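Local coordinates for protein beta-xylanase (Roseburia intestinalis L1-82, PDB 6SGF) that binds xylan weakly through this carbohydrate-binding module, part of a larger enzyme that probably hydrolyses the internal beta-1,4-xylosidic linkages of xylan, at residues Q37-M51 and P98-T112. Sequence-based numbering, arbitrary orientation.
With XYP (beta-D-xylopyranose), chain H; XYP (beta-D-xylopyranose), chain C; XYP (beta-D-xylopyranose), chain D.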
ATOM      1  N   GLN B  37      -4.208 -17.855  21.517  1.00 21.42           N
ATOM      2  CA  GLN B  37      -5.541 -17.292  21.292  1.00 24.17           C
ATOM      3  C   GLN B  37      -5.529 -15.837  21.764  1.00 22.94           C
ATOM      4  O   GLN B  37      -5.025 -15.546  22.809  1.00 19.39           O
ATOM      5  CB  GLN B  37      -6.618 -18.067  22.054  1.00 18.97           C
ATOM      6  CG  GLN B  37      -8.017 -17.745  21.591  1.00 24.03           C
ATOM      7  CD  GLN B  37      -9.092 -18.535  22.289  1.00 30.23           C
ATOM      8  OE1 GLN B  37      -8.963 -18.882  23.448  1.00 33.12           O
ATOM      9  NE2 GLN B  37     -10.148 -18.822  21.573  1.00 24.68           N
ATOM     10  N   TYR B  38      -6.115 -14.989  20.946  1.00 19.11           N
ATOM     11  CA  TYR B  38      -6.336 -13.563  21.195  1.00 17.67           C
ATOM     12  C   TYR B  38      -5.047 -12.749  21.116  1.00 17.96           C
ATOM     13  O   TYR B  38      -5.093 -11.527  21.355  1.00 18.67           O
ATOM     14  CB  TYR B  38      -7.036 -13.261  22.543  1.00 19.24           C
ATOM     15  CG  TYR B  38      -8.405 -13.915  22.624  1.00 22.47           C
ATOM     16  CD1 TYR B  38      -9.290 -13.833  21.567  1.00 21.32           C
ATOM     17  CD2 TYR B  38      -8.803 -14.635  23.750  1.00 29.86           C
ATOM     18  CE1 TYR B  38     -10.531 -14.459  21.609  1.00 25.77           C
ATOM     19  CE2 TYR B  38     -10.065 -15.262  23.799  1.00 25.94           C
ATOM     20  CZ  TYR B  38     -10.914 -15.158  22.726  1.00 28.79           C
ATOM     21  OH  TYR B  38     -12.161 -15.747  22.736  1.00 27.42           O
ATOM     22  N   ASN B  39      -3.913 -13.365  20.755  1.00 18.53           N
ATOM     23  CA  ASN B  39      -2.726 -12.609  20.379  1.00 16.73           C
ATOM     24  C   ASN B  39      -3.115 -11.600  19.294  1.00 15.80           C
ATOM     25  O   ASN B  39      -3.921 -11.888  18.403  1.00 14.52           O
ATOM     26  CB  ASN B  39      -1.620 -13.517  19.808  1.00 18.30           C
ATOM     27  CG  ASN B  39      -0.658 -14.108  20.865  1.00 22.89           C
ATOM     28  OD1 ASN B  39       0.276 -14.822  20.498  1.00 23.43           O
ATOM     29  ND2 ASN B  39      -0.879 -13.828  22.133  1.00 21.29           N
ATOM     30  N   GLN B  40      -2.509 -10.429  19.344  1.00 15.28           N
ATOM     31  CA  GLN B  40      -2.938  -9.339  18.484  1.00 17.29           C
ATOM     32  C   GLN B  40      -1.869  -8.248  18.419  1.00 17.67           C
ATOM     33  O   GLN B  40      -0.914  -8.207  19.217  1.00 15.13           O
ATOM     34  CB  GLN B  40      -4.255  -8.747  18.970  1.00 17.73           C
ATOM     35  CG  GLN B  40      -4.087  -8.045  20.288  1.00 20.28           C
ATOM     36  CD  GLN B  40      -5.408  -7.587  20.865  1.00 21.30           C
ATOM     37  OE1 GLN B  40      -6.127  -6.781  20.267  1.00 18.24           O
ATOM     38  NE2 GLN B  40      -5.735  -8.105  22.026  1.00 17.36           N
ATOM     39  N   VAL B  41      -2.063  -7.345  17.448  1.00 13.57           N
ATOM     40  CA  VAL B  41      -1.227  -6.162  17.276  1.00 12.84           C
ATOM     41  C   VAL B  41      -2.149  -4.968  17.158  1.00 16.19           C
ATOM     42  O   VAL B  41      -3.252  -5.074  16.609  1.00 15.87           O
ATOM     43  CB  VAL B  41      -0.321  -6.255  16.032  1.00 14.25           C
ATOM     44  CG1 VAL B  41       0.573  -5.017  15.909  1.00 18.84           C
ATOM     45  CG2 VAL B  41       0.514  -7.485  16.091  1.00 19.51           C
ATOM     46  N   LYS B  42      -1.720  -3.845  17.708  1.00 13.97           N
ATOM     47  CA  LYS B  42      -2.433  -2.585  17.608  1.00 15.02           C
ATOM     48  C   LYS B  42      -1.486  -1.564  16.997  1.00 16.82           C
ATOM     49  O   LYS B  42      -0.360  -1.428  17.465  1.00 16.36           O
ATOM     50  CB  LYS B  42      -2.913  -2.108  18.977  1.00 14.68           C
ATOM     51  CG  LYS B  42      -3.491  -0.705  18.941  1.00 22.39           C
ATOM     52  CD  LYS B  42      -3.905  -0.242  20.357  1.00 19.51           C
ATOM     53  CE  LYS B  42      -4.485   1.138  20.341  1.00 21.36           C
ATOM     54  NZ  LYS B  42      -4.901   1.609  21.706  1.00 28.27           N
ATOM     55  N   TRP B  43      -1.924  -0.880  15.933  1.00 13.42           N
ATOM     56  CA  TRP B  43      -1.121   0.144  15.282  1.00 15.71           C
ATOM     57  C   TRP B  43      -1.764   1.524  15.421  1.00 18.00           C
ATOM     58  O   TRP B  43      -2.969   1.679  15.196  1.00 17.60           O
ATOM     59  CB  TRP B  43      -0.953  -0.122  13.792  1.00 17.78           C
ATOM     60  CG  TRP B  43      -0.212  -1.316  13.350  1.00 15.81           C
ATOM     61  CD1 TRP B  43       1.114  -1.392  13.030  1.00 16.90           C
ATOM     62  CD2 TRP B  43      -0.769  -2.598  13.089  1.00 16.32           C
ATOM     63  NE1 TRP B  43       1.424  -2.677  12.612  1.00 19.06           N
ATOM     64  CE2 TRP B  43       0.280  -3.427  12.630  1.00 16.58           C
ATOM     65  CE3 TRP B  43      -2.057  -3.139  13.217  1.00 15.50           C
ATOM     66  CZ2 TRP B  43       0.077  -4.745  12.280  1.00 17.21           C
ATOM     67  CZ3 TRP B  43      -2.253  -4.453  12.881  1.00 16.58           C
ATOM     68  CH2 TRP B  43      -1.197  -5.245  12.408  1.00 19.57           C
ATOM     69  N   THR B  44      -0.938   2.537  15.680  1.00 15.91           N
ATOM     70  CA  THR B  44      -1.381   3.916  15.708  1.00 18.07           C
ATOM     71  C   THR B  44      -1.391   4.507  14.304  1.00 22.66           C
ATOM     72  O   THR B  44      -0.509   4.226  13.484  1.00 18.65           O
ATOM     73  CB  THR B  44      -0.459   4.762  16.603  1.00 27.49           C
ATOM     74  OG1 THR B  44      -0.310   4.135  17.891  1.00 29.77           O
ATOM     75  CG2 THR B  44      -1.063   6.176  16.780  1.00 29.65           C
ATOM     76  N   LEU B  45      -2.399   5.324  14.033  1.00 19.67           N
ATOM     77  CA  LEU B  45      -2.474   6.008  12.751  1.00 19.58           C
ATOM     78  C   LEU B  45      -1.587   7.252  12.779  1.00 27.79           C
ATOM     79  O   LEU B  45      -1.402   7.858  13.833  1.00 22.83           O
ATOM     80  CB  LEU B  45      -3.910   6.394  12.450  1.00 21.50           C
ATOM     81  CG  LEU B  45      -4.941   5.263  12.313  1.00 22.68           C
ATOM     82  CD1 LEU B  45      -6.252   5.940  11.905  1.00 28.20           C
ATOM     83  CD2 LEU B  45      -4.455   4.213  11.317  1.00 27.46           C
ATOM     84  N   PRO B  46      -1.021   7.653  11.644  1.00 24.96           N
ATOM     85  CA  PRO B  46      -0.197   8.880  11.654  1.00 30.94           C
ATOM     86  C   PRO B  46      -0.974  10.120  12.094  1.00 41.15           C
ATOM     87  O   PRO B  46      -0.365  11.086  12.568  1.00 45.37           O
ATOM     88  CB  PRO B  46       0.288   8.995  10.201  1.00 31.40           C
ATOM     89  CG  PRO B  46       0.115   7.650   9.621  1.00 31.33           C
ATOM     90  CD  PRO B  46      -1.050   7.019  10.322  1.00 28.12           C
ATOM     91  N   GLU B  47      -2.301  10.121  11.956  1.00 37.10           N
ATOM     92  CA  GLU B  47      -3.164  11.268  12.250  1.00 44.51           C
ATOM     93  C   GLU B  47      -4.506  10.686  12.607  1.00 32.28           C
ATOM     94  O   GLU B  47      -4.881   9.697  12.003  1.00 30.83           O
ATOM     95  CB  GLU B  47      -3.258  12.127  10.993  1.00 41.65           C
ATOM     96  CG  GLU B  47      -4.042  11.370   9.870  1.00 47.09           C
ATOM     97  CD  GLU B  47      -3.175  11.162   8.637  1.00 59.03           C
ATOM     98  OE1 GLU B  47      -2.005  10.732   8.841  1.00 68.28           O
ATOM     99  OE2 GLU B  47      -3.619  11.473   7.510  1.00 59.24           O
ATOM    100  N   SER B  48      -5.189  11.176  13.615  1.00 34.78           N
ATOM    101  CA  SER B  48      -6.489  10.573  13.827  1.00 38.34           C
ATOM    102  C   SER B  48      -7.506  11.191  12.886  1.00 33.54           C
ATOM    103  O   SER B  48      -7.272  12.231  12.272  1.00 29.63           O
ATOM    104  CB  SER B  48      -6.821  10.563  15.311  1.00 39.36           C
ATOM    105  OG  SER B  48      -6.326  11.741  15.968  1.00 53.54           O
ATOM    106  N   ILE B  49      -8.534  10.402  12.628  1.00 34.79           N
ATOM    107  CA  ILE B  49      -9.617  10.670  11.703  1.00 27.53           C
ATOM    108  C   ILE B  49     -10.876  10.588  12.544  1.00 29.69           C
ATOM    109  O   ILE B  49     -11.028   9.652  13.337  1.00 24.67           O
ATOM    110  CB  ILE B  49      -9.647   9.624  10.574  1.00 24.29           C
ATOM    111  CG1 ILE B  49      -8.272   9.556   9.895  1.00 25.61           C
ATOM    112  CG2 ILE B  49     -10.747   9.903   9.618  1.00 25.87           C
ATOM    113  CD1 ILE B  49      -8.004   8.266   9.111  1.00 31.49           C
ATOM    114  N   GLU B  50     -11.729  11.596  12.433  1.00 29.56           N
ATOM    115  CA  GLU B  50     -12.966  11.598  13.187  1.00 25.25           C
ATOM    116  C   GLU B  50     -13.828  10.434  12.758  1.00 21.83           C
ATOM    117  O   GLU B  50     -14.099  10.224  11.571  1.00 20.44           O
ATOM    118  CB  GLU B  50     -13.729  12.902  12.973  1.00 28.56           C
ATOM    119  CG  GLU B  50     -13.055  14.142  13.537  1.00 34.80           C
ATOM    120  CD  GLU B  50     -12.790  14.032  15.010  1.00 40.89           C
ATOM    121  OE1 GLU B  50     -13.668  13.489  15.723  1.00 43.32           O
ATOM    122  OE2 GLU B  50     -11.704  14.466  15.447  1.00 49.28           O
ATOM    123  N   MET B  51     -14.334   9.727  13.744  1.00 25.91           N
ATOM    124  CA  MET B  51     -15.180   8.600  13.428  1.00 32.74           C
ATOM    125  C   MET B  51     -16.394   9.007  12.593  1.00 23.68           C
ATOM    126  O   MET B  51     -16.767   8.259  11.689  1.00 26.22           O
ATOM    127  CB  MET B  51     -15.666   7.929  14.707  1.00 33.07           C
ATOM    128  CG  MET B  51     -16.819   6.954  14.464  1.00 38.90           C
ATOM    129  SD  MET B  51     -15.990   5.471  13.885  1.00 42.52           S
ATOM    130  CE  MET B  51     -15.529   4.760  15.441  1.00 22.45           C
ATOM    131  N   PRO B  98     -17.344   1.323  10.376  1.00 20.81           N
ATOM    132  CA  PRO B  98     -17.337   1.630  11.812  1.00 21.23           C
ATOM    133  C   PRO B  98     -18.381   2.666  12.202  1.00 25.06           C
ATOM    134  O   PRO B  98     -18.877   3.429  11.384  1.00 23.78           O
ATOM    135  CB  PRO B  98     -15.932   2.213  12.015  1.00 22.99           C
ATOM    136  CG  PRO B  98     -15.740   2.996  10.753  1.00 20.74           C
ATOM    137  CD  PRO B  98     -16.346   2.147   9.652  1.00 19.22           C
ATOM    138  N   SER B  99     -18.696   2.693  13.492  1.00 24.93           N
ATOM    139  CA  SER B  99     -19.669   3.651  14.001  1.00 29.36           C
ATOM    140  C   SER B  99     -19.299   3.992  15.434  1.00 23.38           C
ATOM    141  O   SER B  99     -18.688   3.192  16.143  1.00 24.08           O
ATOM    142  CB  SER B  99     -21.124   3.141  13.921  1.00 27.40           C
ATOM    143  OG  SER B  99     -21.305   1.838  14.455  1.00 31.06           O
ATOM    144  N   GLY B 100     -19.707   5.184  15.861  1.00 30.39           N
ATOM    145  CA  GLY B 100     -19.600   5.622  17.235  1.00 38.80           C
ATOM    146  C   GLY B 100     -19.004   7.016  17.333  1.00 35.05           C
ATOM    147  O   GLY B 100     -18.971   7.773  16.361  1.00 40.49           O
ATOM    148  N   ASP B 101     -18.509   7.366  18.513  1.00 36.86           N
ATOM    149  CA  ASP B 101     -18.067   8.726  18.775  1.00 37.13           C
ATOM    150  C   ASP B 101     -16.551   8.848  18.734  1.00 34.48           C
ATOM    151  O   ASP B 101     -15.812   7.863  18.744  1.00 30.95           O
ATOM    152  CB  ASP B 101     -18.611   9.200  20.124  1.00 44.52           C
ATOM    153  CG  ASP B 101     -20.101   9.521  20.064  1.00 52.08           C
ATOM    154  OD1 ASP B 101     -20.586   9.841  18.955  1.00 47.65           O
ATOM    155  OD2 ASP B 101     -20.788   9.457  21.113  1.00 54.80           O
ATOM    156  N   GLY B 102     -16.096  10.096  18.742  1.00 30.61           N
ATOM    157  CA  GLY B 102     -14.686  10.366  18.903  1.00 33.16           C
ATOM    158  C   GLY B 102     -13.911  10.202  17.607  1.00 33.33           C
ATOM    159  O   GLY B 102     -14.447  10.315  16.506  1.00 28.25           O
ATOM    160  N   ALA B 103     -12.616   9.940  17.754  1.00 30.83           N
ATOM    161  CA  ALA B 103     -11.701   9.845  16.628  1.00 30.19           C
ATOM    162  C   ALA B 103     -11.101   8.448  16.553  1.00 25.81           C
ATOM    163  O   ALA B 103     -10.874   7.802  17.584  1.00 25.29           O
ATOM    164  CB  ALA B 103     -10.582  10.873  16.737  1.00 30.81           C
ATOM    165  N   ILE B 104     -10.870   7.975  15.333  1.00 22.73           N
ATOM    166  CA  ILE B 104     -10.155   6.720  15.138  1.00 20.90           C
ATOM    167  C   ILE B 104      -8.691   7.016  15.379  1.00 25.55           C
ATOM    168  O   ILE B 104      -8.092   7.809  14.651  1.00 28.60           O
ATOM    169  CB  ILE B 104     -10.369   6.146  13.730  1.00 22.31           C
ATOM    170  CG1 ILE B 104     -11.850   5.906  13.474  1.00 30.04           C
ATOM    171  CG2 ILE B 104      -9.509   4.861  13.563  1.00 21.18           C
ATOM    172  CD1 ILE B 104     -12.179   5.659  12.014  1.00 30.86           C
ATOM    173  N   ASP B 105      -8.102   6.364  16.377  1.00 19.26           N
ATOM    174  CA  ASP B 105      -6.699   6.569  16.695  1.00 27.20           C
ATOM    175  C   ASP B 105      -5.834   5.366  16.345  1.00 21.28           C
ATOM    176  O   ASP B 105      -4.605   5.504  16.270  1.00 22.75           O
ATOM    177  CB  ASP B 105      -6.520   6.880  18.194  1.00 30.90           C
ATOM    178  CG  ASP B 105      -7.050   5.762  19.111  1.00 34.88           C
ATOM    179  OD1 ASP B 105      -8.110   5.174  18.817  1.00 28.01           O
ATOM    180  OD2 ASP B 105      -6.420   5.483  20.150  1.00 38.14           O
ATOM    181  N   ALA B 106      -6.432   4.205  16.100  1.00 21.43           N
ATOM    182  CA  ALA B 106      -5.650   2.990  15.898  1.00 19.26           C
ATOM    183  C   ALA B 106      -6.507   1.930  15.217  1.00 18.02           C
ATOM    184  O   ALA B 106      -7.734   2.026  15.180  1.00 14.22           O
ATOM    185  CB  ALA B 106      -5.110   2.442  17.223  1.00 17.49           C
ATOM    186  N   VAL B 107      -5.823   0.901  14.693  1.00 14.97           N
ATOM    187  CA  VAL B 107      -6.443  -0.307  14.155  1.00 11.01           C
ATOM    188  C   VAL B 107      -5.682  -1.518  14.684  1.00 13.32           C
ATOM    189  O   VAL B 107      -4.586  -1.402  15.236  1.00 13.65           O
ATOM    190  CB  VAL B 107      -6.463  -0.312  12.614  1.00 15.15           C
ATOM    191  CG1 VAL B 107      -7.295   0.883  12.105  1.00 18.41           C
ATOM    192  CG2 VAL B 107      -5.062  -0.312  12.054  1.00 15.42           C
ATOM    193  N   GLY B 108      -6.293  -2.696  14.552  1.00 11.72           N
ATOM    194  CA  GLY B 108      -5.669  -3.899  15.055  1.00 12.26           C
ATOM    195  C   GLY B 108      -6.077  -5.146  14.288  1.00 13.24           C
ATOM    196  O   GLY B 108      -7.096  -5.171  13.584  1.00 12.59           O
ATOM    197  N   ILE B 109      -5.247  -6.177  14.440  1.00 13.72           N
ATOM    198  CA  ILE B 109      -5.494  -7.514  13.920  1.00 12.51           C
ATOM    199  C   ILE B 109      -5.267  -8.484  15.067  1.00 14.91           C
ATOM    200  O   ILE B 109      -4.287  -8.337  15.807  1.00 15.96           O
ATOM    201  CB  ILE B 109      -4.582  -7.875  12.737  1.00 13.26           C
ATOM    202  CG1 ILE B 109      -4.856  -6.943  11.555  1.00 22.26           C
ATOM    203  CG2 ILE B 109      -4.774  -9.382  12.403  1.00 13.89           C
ATOM    204  CD1 ILE B 109      -3.903  -7.218  10.337  1.00 20.24           C
ATOM    205  N   MET B 110      -6.181  -9.443  15.226  1.00 12.27           N
ATOM    206  CA  MET B 110      -6.165 -10.426  16.304  1.00 15.04           C
ATOM    207  C   MET B 110      -6.583 -11.792  15.753  1.00 18.84           C
ATOM    208  O   MET B 110      -7.283 -11.869  14.746  1.00 13.92           O
ATOM    209  CB  MET B 110      -7.129  -9.980  17.421  1.00 16.54           C
ATOM    210  CG  MET B 110      -7.294 -10.950  18.547  1.00 16.82           C
ATOM    211  SD  MET B 110      -8.492 -10.325  19.776  1.00 17.61           S
ATOM    212  CE  MET B 110     -10.068 -10.533  18.966  1.00 15.50           C
ATOM    213  N   ILE B 111      -6.180 -12.876  16.418  1.00 15.69           N
ATOM    214  CA  ILE B 111      -6.702 -14.207  16.086  1.00 15.99           C
ATOM    215  C   ILE B 111      -7.586 -14.709  17.222  1.00 18.47           C
ATOM    216  O   ILE B 111      -7.333 -14.429  18.398  1.00 17.13           O
ATOM    217  CB  ILE B 111      -5.593 -15.240  15.783  1.00 14.05           C
ATOM    218  CG1 ILE B 111      -4.632 -15.397  16.950  1.00 16.40           C
ATOM    219  CG2 ILE B 111      -4.874 -14.854  14.488  1.00 20.27           C
ATOM    220  CD1 ILE B 111      -4.205 -16.859  17.143  1.00 25.89           C
ATOM    221  N   THR B 112      -8.616 -15.478  16.860  1.00 20.72           N
ATOM    222  CA  THR B 112      -9.479 -16.120  17.848  1.00 16.92           C
ATOM    223  C   THR B 112      -9.254 -17.619  17.934  1.00 22.76           C
ATOM    224  O   THR B 112      -9.892 -18.285  18.763  1.00 21.01           O
ATOM    225  CB  THR B 112     -10.964 -15.874  17.547  1.00 19.87           C
ATOM    226  OG1 THR B 112     -11.258 -16.286  16.215  1.00 20.98           O
ATOM    227  CG2 THR B 112     -11.316 -14.403  17.691  1.00 19.87           C
TER
HETATM  228  C1  XYP H   2      -8.682  -9.634  24.563  1.00 22.39           C
HETATM  229  C2  XYP H   2      -8.995  -8.991  23.210  1.00 23.43           C
HETATM  230  C3  XYP H   2     -10.454  -9.096  22.933  1.00 17.42           C
HETATM  231  C4  XYP H   2     -10.986 -10.493  23.152  1.00 17.59           C
HETATM  232  C5  XYP H   2     -10.629 -11.073  24.528  1.00 20.01           C
HETATM  233  O2  XYP H   2      -8.489  -7.654  23.221  1.00 22.04           O
HETATM  234  O3  XYP H   2     -10.668  -8.710  21.544  1.00 18.14           O
HETATM  235  O4  XYP H   2     -12.413 -10.413  23.005  1.00 18.88           O
HETATM  236  O5  XYP H   2      -9.168 -11.043  24.622  1.00 20.90           O
HETATM  237  O1  XYP C   1      -4.196  -9.682  29.032  1.00 60.87           O
HETATM  238  C1  XYP C   1      -4.602  -9.783  27.729  1.00 45.04           C
HETATM  239  C2  XYP C   1      -5.352 -11.105  27.531  1.00 49.15           C
HETATM  240  C3  XYP C   1      -6.034 -11.238  26.215  1.00 39.21           C
HETATM  241  C4  XYP C   1      -6.763  -9.947  26.004  1.00 30.12           C
HETATM  242  C5  XYP C   1      -5.906  -8.679  26.053  1.00 40.10           C
HETATM  243  O2  XYP C   1      -4.371 -12.144  27.669  1.00 51.02           O
HETATM  244  O3  XYP C   1      -7.014 -12.326  26.227  1.00 40.62           O
HETATM  245  O4  XYP C   1      -7.355 -10.013  24.727  1.00 25.29           O
HETATM  246  O5  XYP C   1      -5.386  -8.543  27.426  1.00 48.90           O
HETATM  247  C1  XYP D   3     -13.177 -11.494  22.614  1.00 20.58           C
HETATM  248  C2  XYP D   3     -14.664 -11.215  22.833  1.00 20.33           C
HETATM  249  C3  XYP D   3     -15.532 -12.316  22.328  1.00 23.62           C
HETATM  250  C4  XYP D   3     -15.188 -12.591  20.908  1.00 25.73           C
HETATM  251  C5  XYP D   3     -13.687 -12.792  20.665  1.00 20.94           C
HETATM  252  O2  XYP D   3     -14.935 -11.051  24.227  1.00 23.59           O
HETATM  253  O3  XYP D   3     -16.904 -11.870  22.352  1.00 21.05           O
HETATM  254  O4  XYP D   3     -15.769 -13.813  20.457  1.00 25.11           O
HETATM  255  O5  XYP D   3     -12.933 -11.644  21.134  1.00 20.21           O
HETATM  256  O   HOH W   1      -7.189   3.416  21.464  1.00 33.77           O
HETATM  257  O   HOH W   2     -18.952   6.511  11.284  1.00 32.10           O
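With CG anti to its carbonyl carbon (chi1 -60°), Y38 turns its ring alongside M110, whose own CG lies anti to the backbone N (chi1 175°) and whose extended chain sets SD 4.0 Å from Y38 CD1, an oblique Met-aromatic contact. The Y38 ring is sandwiched: Q37 CG sits over the centre of one face, and the chain H xylose lies over the other, its C5 4.0 Å above the ring plane, a sugar-on-aromatic platform characteristic of carbohydrate-binding modules. T112 CG2 closes on the ring edge at CE1. Q37 reaches past the ring in an extended chain, and its NE2 donates to T112 O (2.9 Å) with the acceptor close to its amide plane. Q40 NE2 points a nearly straight bond at O2 of the chain H xylose (3.0 Å), while its OE1 takes a bond from K71, which also bonds the glycan; M110, bent at its last torsion, brings CE to O3 of the same sugar. Were Y38 an alanine, the chain H xylose would probably lose the aromatic face beneath it and M110 SD its aromatic neighbour. Farther along, antiparallel backbone bonds pair V41 with I109 and W43 with V107. K42 CE presses on A106 CB, and a water joins K42 NZ to D105 OD2. On the other face, the W43 ring carries V41 CG1 over its plane and touches I109 CG1 with CZ3 (3.8 Å). After the corner at P46 and E47, I49 resumes pairing with I104, and M51 SD folds onto P98 CB (3.8 Å). Strands 40-50 and 103-110 are central in a five-stranded antiparallel sheet, between 15-19 and 68-73; W43, L45, I49 and I104 pack against strand 119-130 of the second sheet.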